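Local coordinates for protein xyloglucanase (Paenibacillus pabuli, PDB 2JEP) that hydrolyses xyloglucan, a plant cell-wall polysaccharide, as a glycoside hydrolase of family 5 built on a TIM barrel, at residues N50-A55 and P68-E73; A107-I112 and Q162-K167; G141-N146 and T151-K156; Y233-Y238 and K306-K311; A342-V347 and Q384-A389. One frame throughout, in Å; residues are numbered along the deposited sequence. Where two conformers were deposited one is given.

Interaction 1: N50-A55 and P68-E73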
# COMPACT_ATOMS: atom_id res chain seq x y z
N ASN A 50 4.01 6.48 7.98
CA ASN A 50 4.95 7.44 8.52
C ASN A 50 5.83 6.81 9.60
O ASN A 50 6.10 7.40 10.66
CB ASN A 50 4.23 8.72 9.01
CG ASN A 50 3.81 9.62 7.88
OD1 ASN A 50 3.74 9.19 6.72
ND2 ASN A 50 3.45 10.86 8.22
N GLN A 51 6.32 5.60 9.30
CA GLN A 51 7.28 4.92 10.17
C GLN A 51 8.48 4.47 9.37
O GLN A 51 9.37 5.29 9.11
CB GLN A 51 6.61 3.80 10.98
CG GLN A 51 5.41 4.29 11.86
CD GLN A 51 5.71 4.73 13.30
OE1 GLN A 51 4.77 4.75 14.11
NE2 GLN A 51 6.97 5.08 13.62
N LEU A 52 8.51 3.21 8.93
CA LEU A 52 9.74 2.69 8.33
C LEU A 52 10.01 3.18 6.91
O LEU A 52 11.09 2.92 6.38
CB LEU A 52 9.83 1.16 8.42
CG LEU A 52 10.10 0.60 9.82
CD1 LEU A 52 8.94 0.77 10.80
CD2 LEU A 52 10.50 -0.88 9.68
N GLU A 53 9.08 3.94 6.33
CA GLU A 53 9.34 4.63 5.05
C GLU A 53 9.85 6.05 5.24
O GLU A 53 10.34 6.66 4.30
CB GLU A 53 8.11 4.65 4.16
CG GLU A 53 7.06 5.74 4.42
CD GLU A 53 6.12 5.51 5.58
OE1 GLU A 53 6.49 4.87 6.59
OE2 GLU A 53 4.98 6.03 5.47
N ALA A 54 9.75 6.57 6.46
CA ALA A 54 10.18 7.92 6.78
C ALA A 54 11.69 8.05 6.61
O ALA A 54 12.41 7.11 6.92
CB ALA A 54 9.77 8.29 8.20
N ALA A 55 12.08 9.15 5.97
CA ALA A 55 13.47 9.41 5.66
C ALA A 55 13.70 10.89 5.57
O ALA A 55 12.82 11.63 5.09
CB ALA A 55 13.85 8.73 4.33
N PRO A 68 6.53 7.85 17.27
CA PRO A 68 7.49 7.16 18.11
C PRO A 68 7.99 5.87 17.48
O PRO A 68 7.39 5.35 16.52
CB PRO A 68 6.70 6.89 19.40
CG PRO A 68 5.32 7.03 19.05
CD PRO A 68 5.16 7.75 17.78
N THR A 69 9.06 5.32 18.03
CA THR A 69 9.53 4.01 17.59
C THR A 69 8.39 3.02 17.74
O THR A 69 7.70 3.00 18.75
CB THR A 69 10.75 3.59 18.44
OG1 THR A 69 11.79 4.55 18.21
CG2 THR A 69 11.24 2.18 18.07
N VAL A 70 8.20 2.17 16.74
CA VAL A 70 7.11 1.22 16.77
C VAL A 70 7.34 0.21 17.88
O VAL A 70 8.48 -0.24 18.11
CB VAL A 70 6.98 0.48 15.40
CG1 VAL A 70 5.82 -0.51 15.41
CG2 VAL A 70 6.77 1.49 14.26
N THR A 71 6.27 -0.15 18.58
CA THR A 71 6.30 -1.18 19.62
C THR A 71 5.20 -2.22 19.36
O THR A 71 4.23 -1.95 18.67
CB THR A 71 6.09 -0.55 21.00
OG1 THR A 71 4.82 0.10 20.99
CG2 THR A 71 7.16 0.48 21.31
N PRO A 72 5.35 -3.43 19.92
CA PRO A 72 4.35 -4.44 19.68
C PRO A 72 2.96 -4.05 20.16
O PRO A 72 1.95 -4.50 19.61
CB PRO A 72 4.87 -5.67 20.44
CG PRO A 72 6.10 -5.30 21.05
CD PRO A 72 6.48 -3.92 20.71
N GLU A 73 2.90 -3.20 21.19
CA GLU A 73 1.61 -2.79 21.74
C GLU A 73 0.75 -2.06 20.71
O GLU A 73 -0.47 -2.18 20.74
CB GLU A 73 1.81 -1.91 22.98
CG GLU A 73 2.32 -2.67 24.22
CD GLU A 73 3.81 -2.93 24.25
OE1 GLU A 73 4.56 -2.54 23.34
OE2 GLU A 73 4.24 -3.55 25.25
O HOH W 1 4.89 4.04 16.84

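Interaction 2: A107-I112 and Q162-K167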
# COMPACT_ATOMS: atom_id res chain seq x y z
N ALA A 107 21.59 -3.85 10.30
CA ALA A 107 20.76 -3.38 11.40
C ALA A 107 19.39 -2.95 10.91
O ALA A 107 18.40 -3.10 11.63
CB ALA A 107 21.46 -2.23 12.15
N TRP A 108 19.33 -2.39 9.71
CA TRP A 108 18.06 -1.98 9.14
C TRP A 108 17.19 -3.20 8.81
O TRP A 108 16.02 -3.26 9.19
CB TRP A 108 18.30 -1.09 7.91
CG TRP A 108 17.07 -0.52 7.28
CD1 TRP A 108 16.74 -0.59 5.95
CD2 TRP A 108 16.04 0.26 7.91
NE1 TRP A 108 15.55 0.10 5.73
CE2 TRP A 108 15.11 0.63 6.91
CE3 TRP A 108 15.83 0.69 9.22
CZ2 TRP A 108 13.98 1.40 7.18
CZ3 TRP A 108 14.71 1.45 9.49
CH2 TRP A 108 13.78 1.79 8.48
N LEU A 109 17.74 -4.19 8.13
CA LEU A 109 17.01 -5.42 7.89
C LEU A 109 16.57 -6.08 9.20
O LEU A 109 15.45 -6.60 9.27
CB LEU A 109 17.82 -6.40 7.05
CG LEU A 109 17.93 -6.15 5.56
CD1 LEU A 109 18.90 -7.19 4.98
CD2 LEU A 109 16.55 -6.19 4.92
N ASN A 110 17.40 -6.05 10.22
CA ASN A 110 17.00 -6.64 11.51
C ASN A 110 15.86 -5.88 12.15
O ASN A 110 14.98 -6.48 12.78
CB ASN A 110 18.19 -6.71 12.47
CG ASN A 110 19.16 -7.78 12.09
OD1 ASN A 110 18.77 -8.79 11.50
ND2 ASN A 110 20.43 -7.60 12.47
N ARG A 111 15.85 -4.57 11.98
CA ARG A 111 14.74 -3.77 12.52
C ARG A 111 13.44 -4.03 11.77
O ARG A 111 12.37 -4.17 12.37
CB ARG A 111 15.07 -2.28 12.50
CG ARG A 111 13.95 -1.38 13.02
CD ARG A 111 13.60 -1.71 14.49
NE ARG A 111 12.43 -0.91 14.88
CZ ARG A 111 11.56 -1.27 15.81
NH1 ARG A 111 11.72 -2.38 16.52
NH2 ARG A 111 10.47 -0.54 16.01
N ILE A 112 13.53 -4.07 10.44
CA ILE A 112 12.33 -4.36 9.64
C ILE A 112 11.78 -5.72 10.07
O ILE A 112 10.54 -5.87 10.24
CB ILE A 112 12.67 -4.37 8.13
CG1 ILE A 112 13.15 -2.98 7.69
CG2 ILE A 112 11.47 -4.88 7.31
CD1 ILE A 112 14.00 -2.99 6.39
N GLN A 162 16.71 -9.41 -3.65
CA GLN A 162 17.33 -10.70 -3.28
C GLN A 162 17.54 -10.74 -1.78
O GLN A 162 17.27 -11.76 -1.12
CB GLN A 162 18.68 -10.86 -3.97
CG GLN A 162 18.70 -11.31 -5.39
CD GLN A 162 20.13 -11.50 -5.90
OE1 GLN A 162 21.08 -11.17 -5.21
NE2 GLN A 162 20.26 -12.01 -7.12
N GLN A 163 18.08 -9.66 -1.25
CA GLN A 163 18.39 -9.59 0.19
C GLN A 163 17.16 -9.55 1.07
O GLN A 163 17.11 -10.21 2.10
CB GLN A 163 19.27 -8.37 0.45
CG GLN A 163 20.64 -8.45 -0.16
CD GLN A 163 21.35 -7.15 -0.06
OE1 GLN A 163 21.86 -6.80 1.01
NE2 GLN A 163 21.36 -6.39 -1.14
N ILE A 164 16.17 -8.74 0.70
CA ILE A 164 14.95 -8.68 1.54
C ILE A 164 14.27 -10.05 1.51
O ILE A 164 13.88 -10.60 2.55
CB ILE A 164 13.96 -7.61 0.99
CG1 ILE A 164 14.55 -6.21 1.00
CG2 ILE A 164 12.63 -7.67 1.76
CD1 ILE A 164 13.81 -5.21 0.10
N ALA A 165 14.14 -10.63 0.32
CA ALA A 165 13.46 -11.92 0.21
C ALA A 165 14.20 -12.99 1.02
O ALA A 165 13.59 -13.75 1.76
CB ALA A 165 13.31 -12.35 -1.25
N THR A 166 15.52 -13.02 0.89
CA THR A 166 16.32 -14.00 1.63
C THR A 166 16.08 -13.85 3.15
O THR A 166 15.92 -14.85 3.85
CB THR A 166 17.78 -13.87 1.27
OG1 THR A 166 17.94 -14.22 -0.11
CG2 THR A 166 18.66 -14.79 2.12
N LYS A 167 16.02 -12.63 3.65
CA LYS A 167 15.84 -12.39 5.09
C LYS A 167 14.53 -13.02 5.58
O LYS A 167 14.44 -13.52 6.71
CB LYS A 167 15.81 -10.87 5.35
CG LYS A 167 15.79 -10.42 6.80
CD LYS A 167 17.11 -10.69 7.47
CE LYS A 167 17.14 -10.15 8.90
NZ LYS A 167 18.36 -10.65 9.58

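Interaction 3: G141-N146 and T151-K156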
# COMPACT_ATOMS: atom_id res chain seq x y z
N GLY A 141 15.89 9.03 -3.77
CA GLY A 141 15.01 8.19 -4.59
C GLY A 141 15.72 7.79 -5.87
O GLY A 141 16.27 8.65 -6.57
N TRP A 142 15.72 6.49 -6.17
CA TRP A 142 16.54 5.94 -7.26
C TRP A 142 15.79 4.96 -8.19
O TRP A 142 16.28 4.66 -9.27
CB TRP A 142 17.79 5.23 -6.67
CG TRP A 142 17.41 4.13 -5.75
CD1 TRP A 142 17.17 4.21 -4.39
CD2 TRP A 142 17.11 2.76 -6.11
NE1 TRP A 142 16.76 2.99 -3.90
CE2 TRP A 142 16.71 2.09 -4.94
CE3 TRP A 142 17.15 2.03 -7.31
CZ2 TRP A 142 16.37 0.75 -4.94
CZ3 TRP A 142 16.79 0.71 -7.30
CH2 TRP A 142 16.41 0.07 -6.13
N LEU A 143 14.64 4.44 -7.75
CA LEU A 143 13.90 3.45 -8.51
C LEU A 143 12.94 4.25 -9.38
O LEU A 143 11.77 4.42 -9.09
CB LEU A 143 13.19 2.47 -7.57
CG LEU A 143 12.37 1.39 -8.25
CD1 LEU A 143 13.23 0.42 -9.08
CD2 LEU A 143 11.52 0.64 -7.22
N LEU A 144 13.51 4.80 -10.45
CA LEU A 144 12.90 5.86 -11.22
C LEU A 144 12.65 5.40 -12.63
O LEU A 144 13.60 5.19 -13.39
CB LEU A 144 13.78 7.13 -11.23
CG LEU A 144 14.12 7.73 -9.87
CD1 LEU A 144 15.00 8.97 -10.01
CD2 LEU A 144 12.89 8.02 -9.00
N VAL A 145 11.37 5.30 -13.01
CA VAL A 145 11.06 4.85 -14.37
C VAL A 145 11.68 5.78 -15.44
O VAL A 145 11.92 5.36 -16.54
CB VAL A 145 9.56 4.71 -14.61
CG1 VAL A 145 8.99 3.57 -13.74
CG2 VAL A 145 8.82 6.03 -14.34
N ASN A 146 11.86 7.04 -15.08
CA ASN A 146 12.42 8.07 -15.94
C ASN A 146 13.94 8.18 -15.82
O ASN A 146 14.56 8.95 -16.55
CB ASN A 146 11.78 9.44 -15.67
CG ASN A 146 11.86 9.86 -14.22
OD1 ASN A 146 12.57 10.85 -13.86
ND2 ASN A 146 11.18 9.14 -13.38
N THR A 151 20.05 0.16 -16.49
CA THR A 151 20.81 -1.02 -16.15
C THR A 151 21.17 -1.03 -14.66
O THR A 151 21.00 -2.04 -14.00
CB THR A 151 22.07 -1.10 -17.00
OG1 THR A 151 21.67 -1.24 -18.36
CG2 THR A 151 22.96 -2.27 -16.58
N ALA A 152 21.68 0.08 -14.15
CA ALA A 152 22.06 0.14 -12.74
C ALA A 152 20.81 0.09 -11.87
O ALA A 152 20.83 -0.54 -10.83
CB ALA A 152 22.89 1.40 -12.45
N ILE A 153 19.75 0.81 -12.25
CA ILE A 153 18.52 0.75 -11.43
C ILE A 153 18.02 -0.69 -11.31
O ILE A 153 17.68 -1.16 -10.21
CB ILE A 153 17.43 1.64 -12.03
CG1 ILE A 153 17.83 3.13 -11.93
CG2 ILE A 153 16.08 1.39 -11.36
CD1 ILE A 153 16.93 4.07 -12.79
N LYS A 154 17.96 -1.40 -12.43
CA LYS A 154 17.45 -2.75 -12.43
C LYS A 154 18.32 -3.72 -11.67
O LYS A 154 17.80 -4.62 -10.99
CB LYS A 154 17.25 -3.24 -13.86
CG LYS A 154 16.09 -2.54 -14.56
CD LYS A 154 16.04 -2.90 -16.04
CE LYS A 154 14.84 -2.33 -16.72
NZ LYS A 154 14.78 -2.76 -18.15
N GLU A 155 19.65 -3.56 -11.77
CA GLU A 155 20.52 -4.43 -11.03
C GLU A 155 20.47 -4.16 -9.53
O GLU A 155 20.45 -5.08 -8.73
CB GLU A 155 21.96 -4.28 -11.55
CG GLU A 155 23.01 -5.13 -10.86
CD GLU A 155 22.88 -6.61 -11.06
OE1 GLU A 155 22.21 -7.04 -12.02
OE2 GLU A 155 23.51 -7.36 -10.23
N LYS A 156 20.44 -2.90 -9.15
CA LYS A 156 20.29 -2.53 -7.75
C LYS A 156 19.00 -3.09 -7.19
O LYS A 156 18.96 -3.65 -6.10
CB LYS A 156 20.32 -1.01 -7.63
CG LYS A 156 20.24 -0.45 -6.21
CD LYS A 156 20.55 1.06 -6.22
CE LYS A 156 20.43 1.70 -4.86
NZ LYS A 156 20.91 3.12 -4.93

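Interaction 4: Y233-Y238 and K306-K311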
# COMPACT_ATOMS: atom_id res chain seq x y z
N TYR A 233 -5.16 4.11 -14.96
CA TYR A 233 -3.94 3.84 -15.73
C TYR A 233 -3.45 2.39 -15.62
O TYR A 233 -2.54 2.01 -16.35
CB TYR A 233 -2.82 4.82 -15.34
CG TYR A 233 -3.08 6.26 -15.71
CD1 TYR A 233 -3.71 6.60 -16.91
CD2 TYR A 233 -2.72 7.30 -14.86
CE1 TYR A 233 -3.94 7.91 -17.25
CE2 TYR A 233 -2.95 8.62 -15.21
CZ TYR A 233 -3.57 8.90 -16.40
OH TYR A 233 -3.80 10.23 -16.75
N THR A 234 -4.03 1.62 -14.71
CA THR A 234 -3.75 0.21 -14.53
C THR A 234 -4.73 -0.66 -15.31
O THR A 234 -4.34 -1.67 -15.90
CB THR A 234 -3.72 -0.16 -13.04
OG1 THR A 234 -2.82 0.72 -12.36
CG2 THR A 234 -3.30 -1.58 -12.82
N VAL A 235 -6.01 -0.29 -15.31
CA VAL A 235 -7.00 -1.10 -16.02
C VAL A 235 -7.15 -0.72 -17.49
O VAL A 235 -7.53 -1.57 -18.29
CB VAL A 235 -8.40 -1.09 -15.35
CG1 VAL A 235 -8.30 -1.58 -13.91
CG2 VAL A 235 -9.09 0.29 -15.47
N GLY A 236 -6.86 0.52 -17.84
CA GLY A 236 -7.02 0.95 -19.22
C GLY A 236 -5.88 0.55 -20.11
O GLY A 236 -4.93 -0.12 -19.69
N ASN A 237 -5.96 0.95 -21.38
CA ASN A 237 -4.97 0.53 -22.37
C ASN A 237 -3.81 1.50 -22.44
O ASN A 237 -3.62 2.21 -23.43
CB ASN A 237 -5.65 0.37 -23.74
CG ASN A 237 -4.73 -0.25 -24.76
OD1 ASN A 237 -3.76 -0.93 -24.40
ND2 ASN A 237 -5.01 -0.02 -26.03
N TYR A 238 -3.02 1.55 -21.37
CA TYR A 238 -1.93 2.50 -21.22
C TYR A 238 -0.56 1.87 -21.13
O TYR A 238 0.45 2.59 -21.11
CB TYR A 238 -2.14 3.36 -19.96
CG TYR A 238 -3.37 4.25 -20.04
CD1 TYR A 238 -3.31 5.47 -20.71
CD2 TYR A 238 -4.57 3.87 -19.46
CE1 TYR A 238 -4.44 6.30 -20.78
CE2 TYR A 238 -5.69 4.70 -19.50
CZ TYR A 238 -5.62 5.91 -20.17
OH TYR A 238 -6.76 6.71 -20.20
N LYS A 306 -15.40 -1.37 -9.66
CA LYS A 306 -15.86 -2.40 -10.59
C LYS A 306 -14.82 -2.61 -11.69
O LYS A 306 -14.64 -3.74 -12.15
CB LYS A 306 -17.21 -2.05 -11.20
CG LYS A 306 -17.76 -3.20 -12.04
CD LYS A 306 -19.20 -2.95 -12.46
CE LYS A 306 -19.77 -4.17 -13.15
NZ LYS A 306 -19.16 -4.40 -14.48
N SER A 307 -14.13 -1.56 -12.12
CA SER A 307 -13.16 -1.73 -13.21
C SER A 307 -12.00 -2.62 -12.79
O SER A 307 -11.49 -3.40 -13.61
CB SER A 307 -12.70 -0.39 -13.75
OG SER A 307 -11.76 0.28 -12.92
N MET A 308 -11.58 -2.55 -11.52
CA MET A 308 -10.53 -3.42 -11.03
C MET A 308 -11.02 -4.86 -10.92
O MET A 308 -10.28 -5.81 -11.22
CB MET A 308 -10.00 -2.94 -9.66
CG MET A 308 -9.23 -1.64 -9.70
SD MET A 308 -7.63 -1.77 -10.56
CE MET A 308 -6.65 -2.71 -9.35
N TYR A 309 -12.26 -5.04 -10.49
CA TYR A 309 -12.86 -6.37 -10.42
C TYR A 309 -12.91 -7.01 -11.81
O TYR A 309 -12.47 -8.16 -12.02
CB TYR A 309 -14.26 -6.26 -9.81
CG TYR A 309 -15.00 -7.57 -9.86
CD1 TYR A 309 -14.80 -8.51 -8.87
CD2 TYR A 309 -15.89 -7.86 -10.89
CE1 TYR A 309 -15.46 -9.72 -8.89
CE2 TYR A 309 -16.54 -9.08 -10.94
CZ TYR A 309 -16.33 -9.99 -9.94
OH TYR A 309 -16.99 -11.22 -10.02
N ASP A 310 -13.43 -6.25 -12.77
CA ASP A 310 -13.62 -6.78 -14.12
C ASP A 310 -12.28 -7.14 -14.79
O ASP A 310 -12.17 -8.14 -15.50
CB ASP A 310 -14.34 -5.77 -14.98
CG ASP A 310 -15.82 -5.63 -14.64
OD1 ASP A 310 -16.39 -6.51 -13.98
OD2 ASP A 310 -16.41 -4.62 -15.07
N LYS A 311 -11.25 -6.32 -14.57
CA LYS A 311 -9.98 -6.52 -15.26
C LYS A 311 -9.13 -7.59 -14.59
O LYS A 311 -8.48 -8.37 -15.28
CB LYS A 311 -9.20 -5.20 -15.35
CG LYS A 311 -7.89 -5.27 -16.13
CD LYS A 311 -8.05 -5.76 -17.56
CE LYS A 311 -8.92 -4.85 -18.41
NZ LYS A 311 -8.93 -5.29 -19.83
O HOH W 2 -7.08 -2.64 -20.77

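Interaction 5: A342-V347 and Q384-A389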
# COMPACT_ATOMS: atom_id res chain seq x y z
N ALA A 342 -18.25 8.21 6.70
CA ALA A 342 -19.07 7.77 5.55
C ALA A 342 -18.19 7.32 4.39
O ALA A 342 -18.48 6.31 3.74
CB ALA A 342 -20.03 8.88 5.11
N TYR A 343 -17.13 8.07 4.12
CA TYR A 343 -16.19 7.74 3.04
C TYR A 343 -15.49 6.43 3.34
O TYR A 343 -15.40 5.55 2.49
CB TYR A 343 -15.17 8.85 2.91
CG TYR A 343 -14.17 8.75 1.79
CD1 TYR A 343 -14.55 8.90 0.49
CD2 TYR A 343 -12.85 8.53 2.04
CE1 TYR A 343 -13.67 8.87 -0.53
CE2 TYR A 343 -11.93 8.46 1.02
CZ TYR A 343 -12.33 8.64 -0.28
OH TYR A 343 -11.38 8.59 -1.28
N ALA A 344 -15.00 6.26 4.56
CA ALA A 344 -14.28 5.04 4.89
C ALA A 344 -15.20 3.84 4.79
O ALA A 344 -14.79 2.78 4.29
CB ALA A 344 -13.67 5.11 6.31
N LYS A 345 -16.43 3.95 5.27
CA LYS A 345 -17.39 2.85 5.16
C LYS A 345 -17.68 2.53 3.71
O LYS A 345 -17.74 1.35 3.33
CB LYS A 345 -18.69 3.19 5.89
CG LYS A 345 -19.71 2.08 5.84
CD LYS A 345 -20.85 2.33 6.81
CE LYS A 345 -21.88 1.21 6.74
NZ LYS A 345 -22.88 1.38 7.81
N ALA A 346 -17.89 3.57 2.89
CA ALA A 346 -18.24 3.35 1.50
C ALA A 346 -17.09 2.66 0.75
O ALA A 346 -17.32 1.72 -0.02
CB ALA A 346 -18.62 4.67 0.85
N VAL A 347 -15.86 3.12 0.96
CA VAL A 347 -14.73 2.51 0.26
C VAL A 347 -14.56 1.07 0.72
O VAL A 347 -14.33 0.17 -0.09
CB VAL A 347 -13.43 3.35 0.46
CG1 VAL A 347 -12.21 2.58 -0.06
CG2 VAL A 347 -13.56 4.74 -0.19
N GLN A 384 -12.83 6.35 16.95
CA GLN A 384 -13.67 5.16 17.10
C GLN A 384 -14.73 5.08 16.01
O GLN A 384 -15.03 4.00 15.51
CB GLN A 384 -14.38 5.15 18.47
CG GLN A 384 -15.11 3.89 18.75
CD GLN A 384 -14.18 2.75 18.93
OE1 GLN A 384 -13.32 2.81 19.82
NE2 GLN A 384 -14.29 1.69 18.08
N ASN A 385 -15.32 6.21 15.67
CA ASN A 385 -16.41 6.16 14.72
C ASN A 385 -15.93 5.80 13.31
O ASN A 385 -16.63 5.12 12.58
CB ASN A 385 -17.23 7.47 14.72
CG ASN A 385 -18.25 7.56 15.85
OD1 ASN A 385 -18.55 6.58 16.53
ND2 ASN A 385 -18.82 8.74 16.03
N ILE A 386 -14.71 6.23 12.94
CA ILE A 386 -14.16 5.82 11.64
C ILE A 386 -13.82 4.32 11.67
O ILE A 386 -14.07 3.60 10.71
CB ILE A 386 -12.94 6.68 11.21
CG1 ILE A 386 -13.37 8.13 10.98
CG2 ILE A 386 -12.24 6.08 9.97
CD1 ILE A 386 -12.22 9.09 10.78
N ILE A 387 -13.23 3.85 12.77
CA ILE A 387 -12.98 2.42 12.87
C ILE A 387 -14.27 1.65 12.74
O ILE A 387 -14.35 0.65 12.01
CB ILE A 387 -12.29 2.07 14.22
CG1 ILE A 387 -10.89 2.69 14.26
CG2 ILE A 387 -12.21 0.56 14.43
CD1 ILE A 387 -10.17 2.59 15.61
N ASN A 388 -15.29 2.11 13.45
CA ASN A 388 -16.57 1.40 13.39
C ASN A 388 -17.14 1.40 11.97
O ASN A 388 -17.74 0.43 11.52
CB ASN A 388 -17.61 2.03 14.33
CG ASN A 388 -17.34 1.77 15.79
OD1 ASN A 388 -16.54 0.92 16.14
ND2 ASN A 388 -18.02 2.51 16.65
N ALA A 389 -16.98 2.53 11.26
CA ALA A 389 -17.46 2.65 9.88
C ALA A 389 -16.76 1.63 8.97
O ALA A 389 -17.40 0.96 8.16
CB ALA A 389 -17.23 4.08 9.40

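Interaction 1: N50-A55 and P68-E73
Gln51 reaches from a loop to the chain just ahead of helix 72-80 and meets Pro68 and Val70 with its carboxamide. The tight part is the flat amide itself. Val70 CG2 sits squarely over one of its faces, 3.5 Å from Gln51 CD, and a bend at chi2 (-91°) brings the carboxamide under the methyl. In its own amide plane, Gln51 NE2 donates to Pro68 O at 2.9 Å, with 161° at the hydrogen. The amide is therefore gripped in its plane and covered from above, which fixes its rotation. Leu52 CD1 extends the apolar patch at 4.1 Å from Val70 CG2, a looser contact and a tentative one, since Leu52 is modelled in two conformers. The wetter side lies by Pro68, where water 1 donates to Gln51 OE1 (2.8 Å) and to Pro68 O (2.8 Å), bridging the acceptor ends that the direct bond leaves side by side. Arg376 also donates to Gln51 OE1. Gln51 to Ala54 forms a type I turn, and Glu53 holds the backbone N of Asn50 and of Gln51. This loop follows barrel strand 45-48, and helix 106-120 packs against it, with Trp108 and Ile112 against Leu52.

Interaction 2: A107-I112 and Q162-K167
Lys167 and Asn110 make the polar link between two outer helices. Lys167 NZ donates to Asn110 OD1 at 2.7 Å, arriving nearly along the C=O axis (162° at the oxygen). The lysine chain leaves with CG opposite the backbone N (chi1 -173°) and then kinks at chi2, which swings CE and NZ across to the other helix. The apolar contacts centre on Leu109. Its CB lies 4.2 Å from Lys167 CE, so the last lysine methylene lies against its base, while Leu109 CD2 stands 4.4 Å from Ile164 CG1 in a looser touch. Replacing Lys167 with alanine would probably leave Asn110 OD1 without its ammonium partner and uncover one flank of Leu109. Within helix 150-167, the carbonyl of Gln162 takes bonds from Thr166 N and Thr166 OG1 on opposite faces of its plane. The axes of the two short segments run 11.1 Å apart and 47° from parallel, a spacing that long side chains have to span. Helix 106-120 follows strand 85-88 and helix 150-167 follows strand 125-128 on the outside of the barrel; beyond them, Ala165 packs on Val210 of helix 193-211.

Interaction 3: G141-N146 and T151-K156
Leu143 and Ile153 bring their CA atoms within 6.1 Å where the loop before helix 150-167 folds back on the helix, and Leu143 is the centre of an inverse gamma turn closed by a weak bond from Leu144 N to Trp142 O. Ile153 pushes into this bend: its CG1 touches Trp142 O at 3.4 Å, its CD1 reaches Leu144 O at 3.6 Å, and its CG2 lies 3.8 Å from Leu143 CD1. Trp142 gives the most area of any residue here, and its indole meets Lys156. Lys156, extended beyond CG, runs over one ring face, with CD above the six-membered ring near CE3 and CE 3.7 Å from the centroid of the five-membered ring. Lys156 NZ follows at 3.9 Å from that same centroid, only 16° off the ring normal, a cation-pi contact. Leu143 CB backs the opposite face toward its rim, and Ile153 O lies at the edge of the ring, near CZ3. With an alanine here in place of Trp142, Lys156 would probably lose the surface its methylenes and charge rest on, and Asp133 the indole N-H it accepts. That bond from Trp142 NE1 to Asp133 OD2 bears on the chemistry: a carboxylate pulling on the indole N-H is likely to enrich the ring in electrons, which would strengthen its hold on the lysine charge over its face.

Interaction 4: Y233-Y238 and K306-K311
Val235, a residue modelled in two conformers, meets Ser307, Met308 and Lys311 at the end of the short helix 231-235. The contacts of its two branches rest on one of those conformers and are tentative to that extent. At its root, Val235 CB lies 4.2 Å from Lys311 CB. The branch CG1, opposite the carbonyl carbon (chi1 -57°), points at the other helix: it lies against Ser307 O at 3.7 Å and beside Met308 SD. The other branch, CG2, comes 3.7 Å from Ser307 OG, a hydroxyl whose bond goes back within its own helix to Gln304 O. Helix 298-313 belongs to the outer ring of the TIM barrel, between strands 259-265 and 319-324. Bent at chi2 and chi3, the Met308 chain also packs on Ile261 and Ala263 of the first of these strands, so Val235 lies on a helix that is itself seated on the barrel wall. Beyond the valine side chain, its carbonyl accepts from water 2 at 2.7 Å, and Lys311 NZ, itself modelled twice, binds that water only weakly. Lys311 CE lies 3.6 Å from Val235 O and shares the lysine's uncertainty. Gly236 then leaves the helix, where a CB would run into Tyr238 CE2.

Interaction 5: A342-V347 and Q384-A389
Lys345 lies against the flat peptide carbonyl of Ala389, with its CB 3.4 Å from Ala389 O, while the Tyr343 ring leads away from the contact. Val347 CG2 covers one face of that ring, 4.0 Å above its centre, and Trp282 and Phe271 meet it edge-to-face. Another flat pair is on helix 384-393: Gln384 NE2 donates to Asn388 OD1 at 3.1 Å. Asn388 OD1 lies 10° out of the Gln384 amide plane, while NE2 comes from above the acceptor's carbonyl plane, so the two carboxamides are not coplanar. Across the contact, Ala389 is small and Lys345 presents only the base of its chain, which lets the backbones come close. Lys345 and Ala389 have CA atoms 4.7 Å apart and CB atoms 3.9 Å apart, and Lys345 CA approaches Ala389 O at 3.5 Å in a CA-H...O contact. On the buried flank, Ala344 CB meets Ile386 CG2 at 4.0 Å. The isoleucine's CG2 stands opposite its backbone N, which puts this methyl beside the alanine. The lysine itself, CG opposite its backbone N (chi1 -178°) and extended from there, carries NZ on to Gln392 OE1. Ala341 adds another small residue against Ala389. Helix 336-353 joins strands 319-324 and 357-362, and helix 384-393 comes after the latter, past a short two-stranded hairpin: two adjacent outer helices where a (beta/alpha)8 barrel closes.

In the fold
Interactions 1 and 2 touch: Arg111 NH2 reaches Val70 O at 2.9 Å, and Trp108 CZ2 packs on Leu52 O at 3.4 Å. Interactions 2 and 3 both use helix 150-167, one near its C-terminal end and one near its start, with centres about 19 Å apart; along the chain, interaction 3 lies inside the loop that interaction 2 closes. Interactions 4 and 5 lie farther round the barrel, their centres about 25 Å apart, and interaction 4 is across the chain's centre from interaction 1. The loops 50-55 and 141-146 follow barrel strands, at the C-terminal ends where family 5 enzymes carry their active site. A bound calcium ion lies about 14 Å from the Gln51 side chain.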